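Sefir domain protein (Bacillus cereus F65185, PDB 5Y8E) probably acts in signalling by associating with other SEFIR domains. Local coordinates at residues I6-S11 with L36-G41. Residues are numbered along the deposited sequence; the frame is centred on the assembly and turned at random.
Sequences ISYSWS and LDRWHG
The phenol ring of Tyr-8 reaches across to Leu-36, laying its CE1 3.7 Å from methyl CD1, with the two side chains crossing at about a right angle. Beyond this apolar touch, Asp-37 OD1 sits at the hydroxyl edge of the ring, near its plane: Tyr-8 OH donates to OD1 (2.7 Å), which accepts on its syn lone pair, with ring and carboxylate planes turned 74° apart. Trp-10 serves the other oxygen. Its indole NE1 gives a hydrogen bond to Asp-37 OD2 at 3.1 Å, bent to 141° at the hydrogen, the acceptor lying somewhat out of the indole plane and also meeting the donor on its syn side. Asp-37 holds its carboxylate between its own backbone N and carbonyl carbon (chi1 57°), which brings OD1 back to a weak bond from the amide N of Arg-38 while both oxygens still face the aromatic donors. Arg-38 runs past both aromatic side chains: its CG packs 3.6 Å from Trp-10 CZ2, and its CD lies against the Tyr-8 hydroxyl. A water bridges Tyr-8 OH and Arg-38 NH1, donating to the former. Toward strand 3-7, a second water links the two backbones, accepting from Asp-37 N and donating to Ile-6 O. The contact thus ties together the loops that leave two neighbouring parallel strands of the SEFIR sheet, with Val-19 of helix 13-29 packing on Tyr-8 and Met-85 touching both Trp-10 and Asp-37. Two neutral aromatic donors, one to each oxygen, with a weak third bond from Arg-38 N, grip the carboxylate of the buried Asp-37; they would probably stabilise its negative charge and, by holding both oxygens, restrain its rotation.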
loop_
_atom_site.group_PDB
_atom_site.type_symbol
_atom_site.label_atom_id
_atom_site.label_comp_id
_atom_site.label_asym_id
_atom_site.label_seq_id
_atom_site.Cartn_x
_atom_site.Cartn_y
_atom_site.Cartn_z
ATOM N N ILE A 6 -1.079 3.862 -4.088
ATOM C CA ILE A 6 -0.157 3.786 -2.964
ATOM C C ILE A 6 -0.766 4.468 -1.749
ATOM O O ILE A 6 -0.985 5.684 -1.742
ATOM C CB ILE A 6 1.222 4.398 -3.302
ATOM C CG1 ILE A 6 1.826 3.698 -4.520
ATOM C CG2 ILE A 6 2.157 4.331 -2.087
ATOM C CD1 ILE A 6 3.220 4.229 -4.932
ATOM N N SER A 7 -1.068 3.662 -0.735
ATOM C CA SER A 7 -1.583 4.164 0.528
ATOM C C SER A 7 -0.407 4.330 1.480
ATOM O O SER A 7 0.340 3.377 1.732
ATOM C CB SER A 7 -2.609 3.183 1.103
ATOM O OG SER A 7 -3.113 3.617 2.358
ATOM N N TYR A 8 -0.227 5.541 1.999
ATOM C CA TYR A 8 0.904 5.809 2.883
ATOM C C TYR A 8 0.616 6.975 3.805
ATOM O O TYR A 8 -0.342 7.721 3.599
ATOM C CB TYR A 8 2.197 6.059 2.079
ATOM C CG TYR A 8 2.244 7.371 1.311
ATOM C CD1 TYR A 8 1.438 7.573 0.198
ATOM C CD2 TYR A 8 3.127 8.385 1.673
ATOM C CE1 TYR A 8 1.482 8.751 -0.516
ATOM C CE2 TYR A 8 3.187 9.576 0.955
ATOM C CZ TYR A 8 2.354 9.744 -0.137
ATOM O OH TYR A 8 2.378 10.910 -0.865
ATOM N N SER A 9 1.430 7.122 4.838
ATOM C CA SER A 9 1.286 8.248 5.753
ATOM C C SER A 9 2.405 9.244 5.475
ATOM O O SER A 9 3.502 8.847 5.084
ATOM C CB SER A 9 1.372 7.763 7.199
ATOM O OG SER A 9 1.305 8.857 8.095
ATOM N N TRP A 10 2.141 10.532 5.669
ATOM C CA TRP A 10 3.176 11.543 5.467
ATOM C C TRP A 10 4.053 11.661 6.719
ATOM O O TRP A 10 4.092 12.705 7.374
ATOM C CB TRP A 10 2.551 12.898 5.118
ATOM C CG TRP A 10 2.040 13.001 3.692
ATOM C CD1 TRP A 10 1.677 11.973 2.866
ATOM C CD2 TRP A 10 1.858 14.208 2.932
ATOM N NE1 TRP A 10 1.257 12.470 1.646
ATOM C CE2 TRP A 10 1.365 13.838 1.663
ATOM C CE3 TRP A 10 2.048 15.567 3.211
ATOM C CZ2 TRP A 10 1.071 14.781 0.669
ATOM C CZ3 TRP A 10 1.752 16.502 2.224
ATOM C CH2 TRP A 10 1.270 16.103 0.970
ATOM N N SER A 11 4.771 10.586 7.026
ATOM C CA SER A 11 5.515 10.470 8.277
ATOM C C SER A 11 6.637 11.499 8.426
ATOM O O SER A 11 6.922 11.968 9.533
ATOM C CB SER A 11 6.092 9.060 8.403
ATOM O OG SER A 11 5.093 8.091 8.170
ATOM N N LEU A 36 -1.286 8.374 -7.164
ATOM C CA LEU A 36 -0.560 8.987 -6.048
ATOM C C LEU A 36 -1.194 10.322 -5.673
ATOM O O LEU A 36 -1.443 11.162 -6.545
ATOM C CB LEU A 36 0.916 9.198 -6.427
ATOM C CG LEU A 36 1.834 9.723 -5.318
ATOM C CD1 LEU A 36 1.939 8.713 -4.169
ATOM C CD2 LEU A 36 3.213 10.059 -5.882
ATOM N N ASP A 37 -1.439 10.522 -4.378
ATOM C CA ASP A 37 -2.105 11.737 -3.896
ATOM C C ASP A 37 -1.475 13.042 -4.395
ATOM O O ASP A 37 -2.176 13.970 -4.801
ATOM C CB ASP A 37 -2.215 11.729 -2.360
ATOM C CG ASP A 37 -0.863 11.580 -1.656
ATOM O OD1 ASP A 37 0.186 11.405 -2.318
ATOM O OD2 ASP A 37 -0.856 11.621 -0.405
ATOM N N ARG A 38 -0.153 13.108 -4.399
ATOM C CA ARG A 38 0.504 14.362 -4.750
ATOM C C ARG A 38 0.399 14.726 -6.225
ATOM O O ARG A 38 0.378 15.908 -6.578
ATOM C CB ARG A 38 1.938 14.360 -4.256
ATOM C CG ARG A 38 1.988 14.202 -2.751
ATOM C CD ARG A 38 3.391 14.005 -2.270
ATOM N NE ARG A 38 4.209 15.186 -2.505
ATOM C CZ ARG A 38 5.530 15.187 -2.389
ATOM N NH1 ARG A 38 6.151 14.065 -2.061
ATOM N NH2 ARG A 38 6.226 16.295 -2.612
ATOM N N TRP A 39 0.277 13.712 -7.075
ATOM C CA TRP A 39 0.094 13.936 -8.505
ATOM C C TRP A 39 -1.323 14.415 -8.797
ATOM O O TRP A 39 -1.587 14.988 -9.854
ATOM C CB TRP A 39 0.403 12.666 -9.301
ATOM C CG TRP A 39 1.877 12.344 -9.351
ATOM C CD1 TRP A 39 2.916 13.204 -9.100
ATOM C CD2 TRP A 39 2.471 11.076 -9.661
ATOM N NE1 TRP A 39 4.118 12.544 -9.246
ATOM C CE2 TRP A 39 3.871 11.239 -9.587
ATOM C CE3 TRP A 39 1.956 9.823 -10.005
ATOM C CZ2 TRP A 39 4.760 10.185 -9.838
ATOM C CZ3 TRP A 39 2.836 8.784 -10.252
ATOM C CH2 TRP A 39 4.222 8.968 -10.167
ATOM N N HIS A 40 -2.219 14.183 -7.842
ATOM C CA HIS A 40 -3.608 14.617 -7.942
ATOM C C HIS A 40 -3.883 15.865 -7.112
ATOM O O HIS A 40 -5.001 16.385 -7.123
ATOM C CB HIS A 40 -4.549 13.487 -7.512
ATOM C CG HIS A 40 -4.644 12.374 -8.508
ATOM N ND1 HIS A 40 -5.660 12.287 -9.435
ATOM C CD2 HIS A 40 -3.843 11.304 -8.727
ATOM C CE1 HIS A 40 -5.480 11.211 -10.184
ATOM N NE2 HIS A 40 -4.387 10.597 -9.772
ATOM N N GLY A 41 -2.867 16.345 -6.399
ATOM C CA GLY A 41 -3.006 17.551 -5.593
ATOM C C GLY A 41 -4.104 17.464 -4.549
ATOM O O GLY A 41 -4.838 18.434 -4.310
HETATM O O HOH W 1 -1.516 8.314 -2.349
HETATM O O HOH W 2 5.137 11.275 -1.725
#